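Local coordinates for proteasome activator protein PA26 (Trypanosoma brucei, PDB 1YAR) that binds the end rings of the 20S proteasome as a heptamer and probably opens the gate to its interior, at residues A29-W34 with N216-N221; Q40-I45 with L202-L207; T96-R101 with A114-V119; E104-D109 with Q227-S232. All blocks are in the same frame, centred on the assembly; numbering follows the deposited sequence.

Helix 24-57, near the N terminus, supplies the first halves of interactions 1 and 2. Both are closed much later by helix 183-226, 216-221 for interaction 1 and 202-207 for interaction 2, so interaction 2 nests inside interaction 1. Interaction 3 closes a short loop between the end of helix 71-99 and helix 111-130, and it nests inside both. Segment 104-109 leaves from within that loop and meets 227-232, beyond helix 183-226, so interaction 4 crosses the other three. Interactions 1 and 2 join helix 24-57 to helix 183-226, and interaction 3 joins helix 71-99 to helix 111-130. Interaction 4 joins loops near one end. Gln-116 and Arg-101 of interaction 3 pack on Pro-228 of interaction 4.

Interaction 1 (A29-W34 with N216-N221); sequences AVIEEW and NAYLLN
Ile-31 lies across the ring of Tyr-218, and the two CA atoms are 7.8 Å apart. The Ile-31 CB points at helix 183-226, and its two branches part to meet different residues. CG1 sits beside the backbone N (chi1 -64°) and goes over one face of the phenol ring. Ile-31 CG1 comes within 3.6 Å of Tyr-218 CD2. Ile-31 CG1 also lies 4.0 Å from the centroid of the Tyr-218 ring, 28° off the normal, which makes a CH-pi contact. At the tip, Ile-31 CD1 bends round to the base of the ring and rests 3.8 Å from Tyr-218 CB. The other branch meets Leu-219. Ile-31 CG2 lies 4.0 Å from Leu-219 CG and almost as near to both of its methyls.

The contact is buried. It joins helices 24-57 and 183-226 of the four-helix bundle that forms a subunit of an 11S (PA28-type) activator. Ile-94 of helix 71-99 and Ile-215 also touch Ile-31, so three helices meet around this side chain.

The phenol ring runs on past the isoleucine. Its OH is hydrogen-bonded to Glu-24 OE2 and Ser-27 OG, at the start of the helix that carries Ile-31. The same aromatic residue thus gives helix 24-57 an apolar face and a polar tip. Asn-221 ND2 turns back one turn to bond to Ala-217 O at 2.7 Å and uses a lone pair of that carbonyl. Asn-221 OD1 accepts a hydrogen bond from the backbone N of His-105 of a neighbouring subunit.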
loop_
_atom_site.group_PDB
_atom_site.type_symbol
_atom_site.label_atom_id
_atom_site.label_comp_id
_atom_site.label_asym_id
_atom_site.label_seq_id
_atom_site.Cartn_x
_atom_site.Cartn_y
_atom_site.Cartn_z
ATOM N N ALA O 29 -4.940 -95.195 41.387
ATOM C CA ALA O 29 -4.602 -96.453 42.055
ATOM C C ALA O 29 -4.375 -97.602 41.054
ATOM O O ALA O 29 -3.514 -98.462 41.271
ATOM C CB ALA O 29 -5.690 -96.824 43.064
ATOM N N VAL O 30 -5.162 -97.623 39.976
ATOM C CA VAL O 30 -4.995 -98.635 38.933
ATOM C C VAL O 30 -3.638 -98.448 38.255
ATOM O O VAL O 30 -2.863 -99.397 38.091
ATOM C CB VAL O 30 -6.155 -98.585 37.883
ATOM C CG1 VAL O 30 -5.822 -99.447 36.660
ATOM C CG2 VAL O 30 -7.482 -99.052 38.501
ATOM N N ILE O 31 -3.353 -97.210 37.869
ATOM C CA ILE O 31 -2.100 -96.890 37.183
ATOM C C ILE O 31 -0.884 -97.242 38.048
ATOM O O ILE O 31 0.118 -97.754 37.556
ATOM C CB ILE O 31 -2.072 -95.395 36.746
ATOM C CG1 ILE O 31 -3.180 -95.095 35.711
ATOM C CG2 ILE O 31 -0.675 -95.001 36.230
ATOM C CD1 ILE O 31 -2.987 -95.802 34.322
ATOM N N GLU O 32 -0.982 -96.979 39.351
ATOM C CA GLU O 32 0.088 -97.380 40.259
ATOM C C GLU O 32 0.292 -98.899 40.257
ATOM O O GLU O 32 1.422 -99.364 40.229
ATOM C CB GLU O 32 -0.209 -96.923 41.673
ATOM C CG GLU O 32 -0.161 -95.429 41.867
ATOM C CD GLU O 32 -0.301 -95.064 43.333
ATOM O OE1 GLU O 32 -1.399 -95.296 43.918
ATOM O OE2 GLU O 32 0.693 -94.551 43.888
ATOM N N GLU O 33 -0.805 -99.645 40.303
ATOM C CA GLU O 33 -0.777 -101.113 40.255
ATOM C C GLU O 33 -0.194 -101.625 38.935
ATOM O O GLU O 33 0.637 -102.524 38.925
ATOM C CB GLU O 33 -2.185 -101.684 40.507
ATOM C CG GLU O 33 -2.326 -103.210 40.372
ATOM C CD GLU O 33 -1.374 -104.011 41.244
ATOM O OE1 GLU O 33 -0.923 -103.506 42.306
ATOM O OE2 GLU O 33 -1.064 -105.164 40.856
ATOM N N TRP O 34 -0.600 -101.011 37.822
ATOM C CA TRP O 34 -0.123 -101.421 36.509
ATOM C C TRP O 34 1.368 -101.185 36.379
ATOM O O TRP O 34 2.077 -102.006 35.812
ATOM C CB TRP O 34 -0.879 -100.669 35.398
ATOM C CG TRP O 34 -2.266 -101.166 35.157
ATOM C CD1 TRP O 34 -2.899 -102.198 35.794
ATOM C CD2 TRP O 34 -3.175 -100.718 34.131
ATOM N NE1 TRP O 34 -4.165 -102.373 35.279
ATOM C CE2 TRP O 34 -4.358 -101.487 34.249
ATOM C CE3 TRP O 34 -3.111 -99.727 33.126
ATOM C CZ2 TRP O 34 -5.475 -101.306 33.402
ATOM C CZ3 TRP O 34 -4.226 -99.534 32.289
ATOM C CH2 TRP O 34 -5.391 -100.316 32.437
ATOM N N ASN O 216 1.687 -93.904 30.698
ATOM C CA ASN O 216 2.188 -92.618 30.211
ATOM C C ASN O 216 1.064 -91.661 29.847
ATOM O O ASN O 216 1.083 -90.505 30.266
ATOM C CB ASN O 216 3.173 -92.809 29.045
ATOM C CG ASN O 216 3.740 -91.491 28.517
ATOM O OD1 ASN O 216 4.492 -90.802 29.217
ATOM N ND2 ASN O 216 3.429 -91.171 27.252
ATOM N N ALA O 217 0.091 -92.136 29.072
ATOM C CA ALA O 217 -1.000 -91.282 28.607
ATOM C C ALA O 217 -1.842 -90.761 29.779
ATOM O O ALA O 217 -2.266 -89.611 29.778
ATOM C CB ALA O 217 -1.873 -92.037 27.658
ATOM N N TYR O 218 -2.104 -91.618 30.764
ATOM C CA TYR O 218 -2.920 -91.180 31.903
ATOM C C TYR O 218 -2.183 -90.109 32.696
ATOM O O TYR O 218 -2.749 -89.065 33.027
ATOM C CB TYR O 218 -3.287 -92.363 32.820
ATOM C CG TYR O 218 -4.115 -91.934 34.012
ATOM C CD1 TYR O 218 -5.512 -91.908 33.942
ATOM C CD2 TYR O 218 -3.497 -91.497 35.191
ATOM C CE1 TYR O 218 -6.282 -91.485 35.038
ATOM C CE2 TYR O 218 -4.254 -91.062 36.284
ATOM C CZ TYR O 218 -5.633 -91.080 36.204
ATOM O OH TYR O 218 -6.402 -90.662 37.273
ATOM N N LEU O 219 -0.924 -90.370 33.012
ATOM C CA LEU O 219 -0.169 -89.498 33.913
ATOM C C LEU O 219 0.142 -88.153 33.261
ATOM O O LEU O 219 0.233 -87.139 33.946
ATOM C CB LEU O 219 1.107 -90.192 34.407
ATOM C CG LEU O 219 0.876 -91.418 35.312
ATOM C CD1 LEU O 219 2.175 -92.138 35.531
ATOM C CD2 LEU O 219 0.280 -91.022 36.657
ATOM N N LEU O 220 0.266 -88.131 31.931
ATOM C CA LEU O 220 0.447 -86.846 31.248
ATOM C C LEU O 220 -0.834 -86.041 31.109
ATOM O O LEU O 220 -0.773 -84.809 30.999
ATOM C CB LEU O 220 1.056 -87.036 29.857
ATOM C CG LEU O 220 2.486 -87.584 29.826
ATOM C CD1 LEU O 220 2.838 -87.864 28.385
ATOM C CD2 LEU O 220 3.513 -86.638 30.495
ATOM N N ASN O 221 -1.979 -86.720 31.078
ATOM C CA ASN O 221 -3.249 -86.068 30.734
ATOM C C ASN O 221 -4.290 -85.959 31.852
ATOM O O ASN O 221 -5.377 -85.416 31.625
ATOM C CB ASN O 221 -3.894 -86.782 29.539
ATOM C CG ASN O 221 -3.078 -86.623 28.276
ATOM O OD1 ASN O 221 -2.990 -85.510 27.710
ATOM N ND2 ASN O 221 -2.453 -87.708 27.832
#

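Interaction 2 (Q40-I45 with L202-L207); sequences QEIEGI and LATTHL
Ile-42 and Thr-204 make the tight part of this contact, with CA atoms 5.9 Å apart. The Ile-42 CG2 methyl reaches the backbone of the other helix. Ile-42 CG2 is 3.3 Å from Thr-204 O and 3.5 Å from Thr-204 CB. The two side chains pass side by side, each heading for the other's helix. Thr-204 has chi1 at 50°, which places OG1 between its own backbone N and carbonyl carbon. There the buried hydroxyl shares its hydrogen bonding between Val-200 O and Glu-201 O, both in its own helix. The Thr-204 CG2 methyl is left to face helix 24-57, 3.9 Å from Ile-45 CG2.

Packing is looser at the branch ends. Ile-42 CD1 meets Leu-207 CD2 at 3.9 Å, with the two side chains roughly perpendicular. Leu-207 goes on to touch Leu-83, Leu-126 and Thr-130. On the solvent side, the CB bond of the exposed Glu-43 points away from helix 183-226.

The axes of segments 40-45 and 202-207 approach to 9.2 Å at an angle of 161°. This is the nearly antiparallel pairing of neighbouring helices in the four-helix bundle of 11S activator subunits.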
loop_
_atom_site.group_PDB
_atom_site.type_symbol
_atom_site.label_atom_id
_atom_site.label_comp_id
_atom_site.label_asym_id
_atom_site.label_seq_id
_atom_site.Cartn_x
_atom_site.Cartn_y
_atom_site.Cartn_z
ATOM N N GLN O 40 5.166 -106.747 36.364
ATOM C CA GLN O 40 5.897 -107.862 36.973
ATOM C C GLN O 40 5.184 -109.211 36.760
ATOM O O GLN O 40 5.838 -110.184 36.414
ATOM C CB GLN O 40 6.147 -107.598 38.461
ATOM C CG GLN O 40 7.101 -106.446 38.755
ATOM C CD GLN O 40 7.082 -106.042 40.237
ATOM O OE1 GLN O 40 6.767 -106.872 41.100
ATOM N NE2 GLN O 40 7.394 -104.768 40.529
ATOM N N GLU O 41 3.861 -109.272 36.938
ATOM C CA GLU O 41 3.121 -110.528 36.713
ATOM C C GLU O 41 3.164 -110.921 35.228
ATOM O O GLU O 41 3.390 -112.087 34.885
ATOM C CB GLU O 41 1.685 -110.447 37.247
ATOM C CG GLU O 41 0.746 -111.606 36.869
ATOM C CD GLU O 41 1.135 -112.973 37.461
ATOM O OE1 GLU O 41 2.045 -113.046 38.327
ATOM O OE2 GLU O 41 0.523 -113.996 37.058
ATOM N N ILE O 42 2.973 -109.936 34.347
ATOM C CA ILE O 42 3.082 -110.183 32.902
ATOM C C ILE O 42 4.438 -110.803 32.542
ATOM O O ILE O 42 4.488 -111.802 31.810
ATOM C CB ILE O 42 2.799 -108.901 32.078
ATOM C CG1 ILE O 42 1.339 -108.443 32.262
ATOM C CG2 ILE O 42 3.040 -109.166 30.610
ATOM C CD1 ILE O 42 1.075 -107.029 31.689
ATOM N N GLU O 43 5.504 -110.208 33.080
ATOM C CA GLU O 43 6.884 -110.700 32.955
ATOM C C GLU O 43 7.034 -112.145 33.444
ATOM O O GLU O 43 7.730 -112.949 32.823
ATOM C CB GLU O 43 7.837 -109.781 33.734
ATOM C CG GLU O 43 9.281 -109.814 33.262
ATOM C CD GLU O 43 10.277 -109.349 34.320
ATOM O OE1 GLU O 43 9.864 -108.744 35.336
ATOM O OE2 GLU O 43 11.491 -109.593 34.134
ATOM N N GLY O 44 6.374 -112.459 34.554
ATOM C CA GLY O 44 6.352 -113.816 35.121
ATOM C C GLY O 44 5.713 -114.822 34.174
ATOM O O GLY O 44 6.238 -115.921 33.964
ATOM N N ILE O 45 4.579 -114.436 33.593
ATOM C CA ILE O 45 3.868 -115.272 32.624
ATOM C C ILE O 45 4.728 -115.502 31.389
ATOM O O ILE O 45 4.811 -116.636 30.910
ATOM C CB ILE O 45 2.487 -114.657 32.270
ATOM C CG1 ILE O 45 1.637 -114.558 33.544
ATOM C CG2 ILE O 45 1.742 -115.502 31.211
ATOM C CD1 ILE O 45 0.430 -113.631 33.449
ATOM N N LEU O 202 4.381 -113.753 22.995
ATOM C CA LEU O 202 4.145 -112.584 22.150
ATOM C C LEU O 202 3.078 -111.667 22.731
ATOM O O LEU O 202 3.264 -110.447 22.762
ATOM C CB LEU O 202 3.734 -113.024 20.748
ATOM C CG LEU O 202 4.698 -113.934 19.980
ATOM C CD1 LEU O 202 4.000 -114.418 18.714
ATOM C CD2 LEU O 202 6.034 -113.249 19.658
ATOM N N ALA O 203 1.946 -112.244 23.150
ATOM C CA ALA O 203 0.858 -111.448 23.721
ATOM C C ALA O 203 1.278 -110.713 24.995
ATOM O O ALA O 203 0.890 -109.560 25.180
ATOM C CB ALA O 203 -0.362 -112.297 23.975
ATOM N N THR O 204 2.061 -111.358 25.871
ATOM C CA THR O 204 2.543 -110.659 27.083
ATOM C C THR O 204 3.405 -109.449 26.750
ATOM O O THR O 204 3.252 -108.390 27.379
ATOM C CB THR O 204 3.310 -111.575 28.075
ATOM O OG1 THR O 204 4.315 -112.311 27.383
ATOM C CG2 THR O 204 2.371 -112.630 28.703
ATOM N N THR O 205 4.293 -109.617 25.775
ATOM C CA THR O 205 5.132 -108.524 25.277
ATOM C C THR O 205 4.264 -107.363 24.768
ATOM O O THR O 205 4.453 -106.212 25.171
ATOM C CB THR O 205 6.072 -109.058 24.173
ATOM O OG1 THR O 205 7.061 -109.916 24.757
ATOM C CG2 THR O 205 6.901 -107.958 23.583
ATOM N N HIS O 206 3.302 -107.693 23.908
ATOM C CA HIS O 206 2.399 -106.738 23.248
ATOM C C HIS O 206 1.516 -106.042 24.287
ATOM O O HIS O 206 1.276 -104.835 24.217
ATOM C CB HIS O 206 1.504 -107.503 22.276
ATOM C CG HIS O 206 0.731 -106.638 21.324
ATOM N ND1 HIS O 206 1.341 -105.813 20.403
ATOM C CD2 HIS O 206 -0.604 -106.524 21.105
ATOM C CE1 HIS O 206 0.415 -105.202 19.678
ATOM N NE2 HIS O 206 -0.773 -105.612 20.083
ATOM N N LEU O 207 1.041 -106.824 25.253
ATOM C CA LEU O 207 0.280 -106.279 26.378
ATOM C C LEU O 207 1.106 -105.291 27.226
ATOM O O LEU O 207 0.591 -104.226 27.626
ATOM C CB LEU O 207 -0.294 -107.413 27.257
ATOM C CG LEU O 207 -1.170 -106.958 28.450
ATOM C CD1 LEU O 207 -2.347 -106.035 28.018
ATOM C CD2 LEU O 207 -1.710 -108.173 29.212
#

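Interaction 3 (T96-R101 with A114-V119); sequences TVIAIR and AVQHAV
Ile-98 and Gln-116 bring the end of helix 71-99 within 6.5 Å, CA to CA, of helix 111-130, just where the first helix gives way to a turn. Two apolar touches come first. The Ile-98 CG2 methyl packs 3.8 Å from Gln-116 CB, the two side chains lying alongside with their ends pointing opposite ways. The longer branch of Ile-98 turns to the next partner, and Ile-98 CD1 meets Val-119 CG1 at 3.9 Å. Here one side chain lies crosswise to the other.

Gln-116 carries the polar part. Its chain is extended beyond CG (chi2 -179°), and this takes the amide to the backbone that follows the helix. Gln-116 NE2 donates to Arg-101 O at 3.1 Å, with a nearly straight N-H at 178°. The acceptor lies in the amide plane. The donor stands above the carbonyl plane, however, and does not use a lone pair. Gln-116 NE2 also bonds to Leu-225 O, so one buried amide nitrogen links the turn to the end of helix 183-226. Pro-103 and Pro-228 pack on the same side chain.

Arg-101 turns its guanidinium the other way. Arg-101 NH1 bonds to Val-97 O at 3.0 Å, in the guanidinium plane and on a lone pair of that carbonyl. NH1 also reaches Tyr-22 O, and NH2 bonds to Arg-19 O. The arginine thus ties the end of helix 71-99 to the end of helix 11-21, and its charge probably suits these carbonyls. The arrangement is an antiparallel helical hairpin in the four-helix bundle of a PA28-family activator, with a glutamine bracing the start of its connecting loop.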
loop_
_atom_site.group_PDB
_atom_site.type_symbol
_atom_site.label_atom_id
_atom_site.label_comp_id
_atom_site.label_asym_id
_atom_site.label_seq_id
_atom_site.Cartn_x
_atom_site.Cartn_y
_atom_site.Cartn_z
ATOM N N THR O 96 -14.622 -95.543 33.602
ATOM C CA THR O 96 -15.728 -94.960 34.367
ATOM C C THR O 96 -15.368 -93.568 34.873
ATOM O O THR O 96 -16.153 -92.652 34.737
ATOM C CB THR O 96 -16.097 -95.884 35.552
ATOM O OG1 THR O 96 -16.659 -97.083 35.029
ATOM C CG2 THR O 96 -17.252 -95.277 36.384
ATOM N N VAL O 97 -14.180 -93.432 35.451
ATOM C CA VAL O 97 -13.714 -92.147 36.005
ATOM C C VAL O 97 -13.756 -91.056 34.926
ATOM O O VAL O 97 -14.230 -89.920 35.154
ATOM C CB VAL O 97 -12.297 -92.283 36.577
ATOM C CG1 VAL O 97 -11.665 -90.915 36.861
ATOM C CG2 VAL O 97 -12.301 -93.159 37.845
ATOM N N ILE O 98 -13.281 -91.408 33.736
ATOM C CA ILE O 98 -13.369 -90.468 32.602
ATOM C C ILE O 98 -14.805 -90.252 32.092
ATOM O O ILE O 98 -15.278 -89.109 32.004
ATOM C CB ILE O 98 -12.423 -90.911 31.461
ATOM C CG1 ILE O 98 -10.989 -91.038 31.993
ATOM C CG2 ILE O 98 -12.490 -89.906 30.317
ATOM C CD1 ILE O 98 -10.054 -91.820 31.060
ATOM N N ALA O 99 -15.501 -91.338 31.765
ATOM C CA ALA O 99 -16.797 -91.237 31.097
ATOM C C ALA O 99 -17.844 -90.457 31.890
ATOM O O ALA O 99 -18.673 -89.749 31.304
ATOM C CB ALA O 99 -17.335 -92.615 30.713
ATOM N N ILE O 100 -17.807 -90.567 33.214
ATOM C CA ILE O 100 -18.760 -89.828 34.046
ATOM C C ILE O 100 -18.359 -88.360 34.252
ATOM O O ILE O 100 -19.043 -87.634 34.983
ATOM C CB ILE O 100 -19.005 -90.551 35.434
ATOM C CG1 ILE O 100 -17.742 -90.497 36.304
ATOM C CG2 ILE O 100 -19.440 -91.988 35.200
ATOM C CD1 ILE O 100 -17.878 -91.225 37.691
ATOM N N ARG O 101 -17.245 -87.930 33.650
ATOM C CA ARG O 101 -16.876 -86.500 33.656
ATOM C C ARG O 101 -16.818 -85.863 32.260
ATOM O O ARG O 101 -16.335 -84.738 32.094
ATOM C CB ARG O 101 -15.559 -86.287 34.397
ATOM C CG ARG O 101 -15.629 -86.642 35.872
ATOM C CD ARG O 101 -14.278 -86.674 36.569
ATOM N NE ARG O 101 -14.441 -86.829 38.022
ATOM C CZ ARG O 101 -14.646 -87.979 38.665
ATOM N NH1 ARG O 101 -14.710 -89.139 38.005
ATOM N NH2 ARG O 101 -14.786 -87.965 39.994
ATOM N N ALA O 114 -11.563 -83.516 23.960
ATOM C CA ALA O 114 -10.732 -84.266 23.012
ATOM C C ALA O 114 -9.701 -85.158 23.724
ATOM O O ALA O 114 -9.446 -86.293 23.292
ATOM C CB ALA O 114 -10.044 -83.299 22.039
ATOM N N VAL O 115 -9.124 -84.663 24.823
ATOM C CA VAL O 115 -8.186 -85.456 25.644
ATOM C C VAL O 115 -8.923 -86.662 26.249
ATOM O O VAL O 115 -8.424 -87.789 26.198
ATOM C CB VAL O 115 -7.545 -84.610 26.771
ATOM C CG1 VAL O 115 -6.584 -85.439 27.611
ATOM C CG2 VAL O 115 -6.801 -83.392 26.198
ATOM N N GLN O 116 -10.115 -86.431 26.805
ATOM C CA GLN O 116 -10.934 -87.515 27.339
ATOM C C GLN O 116 -11.232 -88.607 26.304
ATOM O O GLN O 116 -11.045 -89.804 26.585
ATOM C CB GLN O 116 -12.234 -86.954 27.891
ATOM C CG GLN O 116 -12.044 -86.062 29.098
ATOM C CD GLN O 116 -13.364 -85.565 29.611
ATOM O OE1 GLN O 116 -14.227 -85.149 28.817
ATOM N NE2 GLN O 116 -13.568 -85.656 30.931
ATOM N N HIS O 117 -11.687 -88.202 25.108
ATOM C CA HIS O 117 -11.944 -89.160 24.028
ATOM C C HIS O 117 -10.658 -89.890 23.556
ATOM O O HIS O 117 -10.690 -91.091 23.266
ATOM C CB HIS O 117 -12.703 -88.499 22.858
ATOM C CG HIS O 117 -14.113 -88.109 23.195
ATOM N ND1 HIS O 117 -15.031 -89.003 23.704
ATOM C CD2 HIS O 117 -14.772 -86.934 23.056
ATOM C CE1 HIS O 117 -16.186 -88.386 23.896
ATOM N NE2 HIS O 117 -16.058 -87.130 23.509
ATOM N N ALA O 118 -9.527 -89.187 23.506
ATOM C CA ALA O 118 -8.269 -89.824 23.113
ATOM C C ALA O 118 -7.815 -90.902 24.111
ATOM O O ALA O 118 -7.396 -92.003 23.707
ATOM C CB ALA O 118 -7.182 -88.792 22.910
ATOM N N VAL O 119 -7.918 -90.614 25.407
ATOM C CA VAL O 119 -7.526 -91.641 26.410
ATOM C C VAL O 119 -8.552 -92.796 26.466
ATOM O O VAL O 119 -8.174 -93.974 26.575
ATOM C CB VAL O 119 -7.203 -91.024 27.796
ATOM C CG1 VAL O 119 -6.845 -92.129 28.815
ATOM C CG2 VAL O 119 -6.057 -90.017 27.683
#

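Interaction 4 (E104-D109 with Q227-S232); sequences EHKEED and QPRTGS
Arg-229 reaches Glu-104 and Asp-109 because its chi1 of -64° sets CG beside the backbone N and its chain then runs extended to NE. Asp-109 has chi1 at -167°, which brings its carboxylate across the arginine stem, with Asp-109 OD2 3.4 Å from Arg-229 CD. The guanidinium spans the loop. Arg-229 NH1 donates to Glu-104 O at 2.7 Å, on a lone pair, and NH2 adds a weak bond to the same oxygen. Arg-229 NE gives a straighter bond to Asp-109 O, 2.9 Å at 171°. Both acceptors lie at the guanidinium edge and fix its rotation, while Lys-106 CD lies over one face, toward its rim, 3.8 Å from Arg-229 CZ.

Segment 104-109 probably corresponds to the activation loop of 11S activators. Glu-108 hydrogen-bonds to a chain of another protein, probably a proteasome subunit, while Lys-106 and Asp-109 form salt bridges with it. Arg-229 holds the loop through its backbone carbonyls, and its NH2 also bonds to Asn-110 OD1.

Asp-109 OD2 and Arg-229 NE form only a long salt bridge, out of the guanidinium plane. Waters join Asp-109 O to Pro-228 O, Asp-109 OD1 to Thr-230 N, and Asp-109 OD2 to Thr-230 O.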
loop_
_atom_site.group_PDB
_atom_site.type_symbol
_atom_site.label_atom_id
_atom_site.label_comp_id
_atom_site.label_asym_id
_atom_site.label_seq_id
_atom_site.Cartn_x
_atom_site.Cartn_y
_atom_site.Cartn_z
ATOM N N GLU O 104 -21.143 -81.355 29.440
ATOM C CA GLU O 104 -22.248 -80.955 28.574
ATOM C C GLU O 104 -21.766 -80.883 27.118
ATOM O O GLU O 104 -20.732 -80.291 26.848
ATOM C CB GLU O 104 -22.750 -79.569 28.995
ATOM C CG GLU O 104 -23.995 -79.087 28.284
ATOM C CD GLU O 104 -24.225 -77.585 28.462
ATOM O OE1 GLU O 104 -24.143 -77.097 29.599
ATOM O OE2 GLU O 104 -24.466 -76.888 27.447
ATOM N N HIS O 105 -22.525 -81.481 26.208
ATOM C CA HIS O 105 -22.166 -81.511 24.799
ATOM C C HIS O 105 -22.246 -80.113 24.182
ATOM O O HIS O 105 -23.287 -79.468 24.216
ATOM C CB HIS O 105 -23.095 -82.450 24.047
ATOM C CG HIS O 105 -22.741 -82.606 22.604
ATOM N ND1 HIS O 105 -22.027 -83.685 22.123
ATOM C CD2 HIS O 105 -23.001 -81.814 21.535
ATOM C CE1 HIS O 105 -21.869 -83.548 20.814
ATOM N NE2 HIS O 105 -22.440 -82.419 20.438
ATOM N N LYS O 106 -21.128 -79.637 23.648
ATOM C CA LYS O 106 -21.107 -78.336 22.981
ATOM C C LYS O 106 -20.304 -78.396 21.691
ATOM O O LYS O 106 -19.541 -79.340 21.467
ATOM C CB LYS O 106 -20.483 -77.264 23.880
ATOM C CG LYS O 106 -21.216 -76.961 25.177
ATOM C CD LYS O 106 -20.415 -75.951 25.980
ATOM C CE LYS O 106 -21.170 -75.496 27.230
ATOM N NZ LYS O 106 -22.327 -74.621 26.915
ATOM N N GLU O 107 -20.466 -77.365 20.863
ATOM C CA GLU O 107 -19.670 -77.219 19.636
ATOM C C GLU O 107 -18.426 -76.342 19.840
ATOM O O GLU O 107 -17.841 -75.876 18.863
ATOM C CB GLU O 107 -20.530 -76.653 18.487
ATOM C CG GLU O 107 -21.794 -77.455 18.177
ATOM C CD GLU O 107 -21.520 -78.929 17.961
ATOM O OE1 GLU O 107 -20.596 -79.253 17.176
ATOM O OE2 GLU O 107 -22.221 -79.766 18.584
ATOM N N GLU O 108 -18.016 -76.133 21.090
ATOM C CA GLU O 108 -16.855 -75.285 21.416
ATOM C C GLU O 108 -16.304 -75.709 22.775
ATOM O O GLU O 108 -16.976 -76.467 23.478
ATOM C CB GLU O 108 -17.282 -73.819 21.507
ATOM C CG GLU O 108 -18.230 -73.527 22.654
ATOM C CD GLU O 108 -18.817 -72.138 22.585
ATOM O OE1 GLU O 108 -18.261 -71.219 23.219
ATOM O OE2 GLU O 108 -19.835 -71.970 21.886
ATOM N N ASP O 109 -15.106 -75.224 23.137
ATOM C CA ASP O 109 -14.514 -75.462 24.463
ATOM C C ASP O 109 -14.333 -76.984 24.689
ATOM O O ASP O 109 -14.624 -77.533 25.772
ATOM C CB ASP O 109 -15.401 -74.822 25.542
ATOM C CG ASP O 109 -14.728 -74.736 26.907
ATOM O OD1 ASP O 109 -13.509 -75.017 27.036
ATOM O OD2 ASP O 109 -15.376 -74.382 27.920
ATOM N N GLN O 227 -11.012 -82.603 34.801
ATOM C CA GLN O 227 -11.575 -81.288 34.616
ATOM C C GLN O 227 -11.317 -80.791 33.189
ATOM O O GLN O 227 -10.385 -80.014 32.969
ATOM C CB GLN O 227 -10.960 -80.305 35.621
ATOM C CG GLN O 227 -11.220 -80.645 37.084
ATOM C CD GLN O 227 -12.698 -80.523 37.473
ATOM O OE1 GLN O 227 -13.490 -79.868 36.773
ATOM N NE2 GLN O 227 -13.070 -81.148 38.605
ATOM N N PRO O 228 -12.111 -81.261 32.224
ATOM C CA PRO O 228 -11.862 -80.938 30.815
ATOM C C PRO O 228 -12.120 -79.459 30.455
ATOM O O PRO O 228 -11.632 -78.982 29.425
ATOM C CB PRO O 228 -12.829 -81.866 30.072
ATOM C CG PRO O 228 -13.957 -82.133 31.060
ATOM C CD PRO O 228 -13.258 -82.179 32.393
ATOM N N ARG O 229 -12.883 -78.756 31.295
ATOM C CA ARG O 229 -13.165 -77.337 31.079
ATOM C C ARG O 229 -12.831 -76.537 32.332
ATOM O O ARG O 229 -13.087 -76.984 33.448
ATOM C CB ARG O 229 -14.628 -77.106 30.698
ATOM C CG ARG O 229 -15.043 -77.726 29.364
ATOM C CD ARG O 229 -16.482 -77.468 28.979
ATOM N NE ARG O 229 -16.763 -78.004 27.640
ATOM C CZ ARG O 229 -17.901 -78.564 27.262
ATOM N NH1 ARG O 229 -18.937 -78.672 28.100
ATOM N NH2 ARG O 229 -18.015 -79.022 26.026
ATOM N N THR O 230 -12.259 -75.358 32.142
ATOM C CA THR O 230 -11.812 -74.553 33.276
ATOM C C THR O 230 -12.407 -73.172 33.147
ATOM O O THR O 230 -12.180 -72.484 32.140
ATOM C CB THR O 230 -10.260 -74.477 33.350
ATOM O OG1 THR O 230 -9.720 -74.204 32.048
ATOM C CG2 THR O 230 -9.661 -75.828 33.695
ATOM N N GLY O 231 -13.173 -72.778 34.168
ATOM C CA GLY O 231 -13.872 -71.485 34.187
ATOM C C GLY O 231 -12.986 -70.300 34.545
ATOM O O GLY O 231 -12.037 -70.426 35.330
ATOM N N SER O 232 -13.306 -69.147 33.960
ATOM C CA SER O 232 -12.637 -67.872 34.269
ATOM C C SER O 232 -13.298 -66.730 33.493
ATOM O O SER O 232 -12.610 -65.820 33.004
ATOM C CB SER O 232 -11.119 -67.933 33.975
ATOM O OG SER O 232 -10.847 -68.159 32.596
HETATM O O HOH W 1 -12.784 -79.122 26.915
HETATM O O HOH W 2 -11.813 -74.699 29.271
HETATM O O HOH W 3 -14.527 -73.159 30.103
#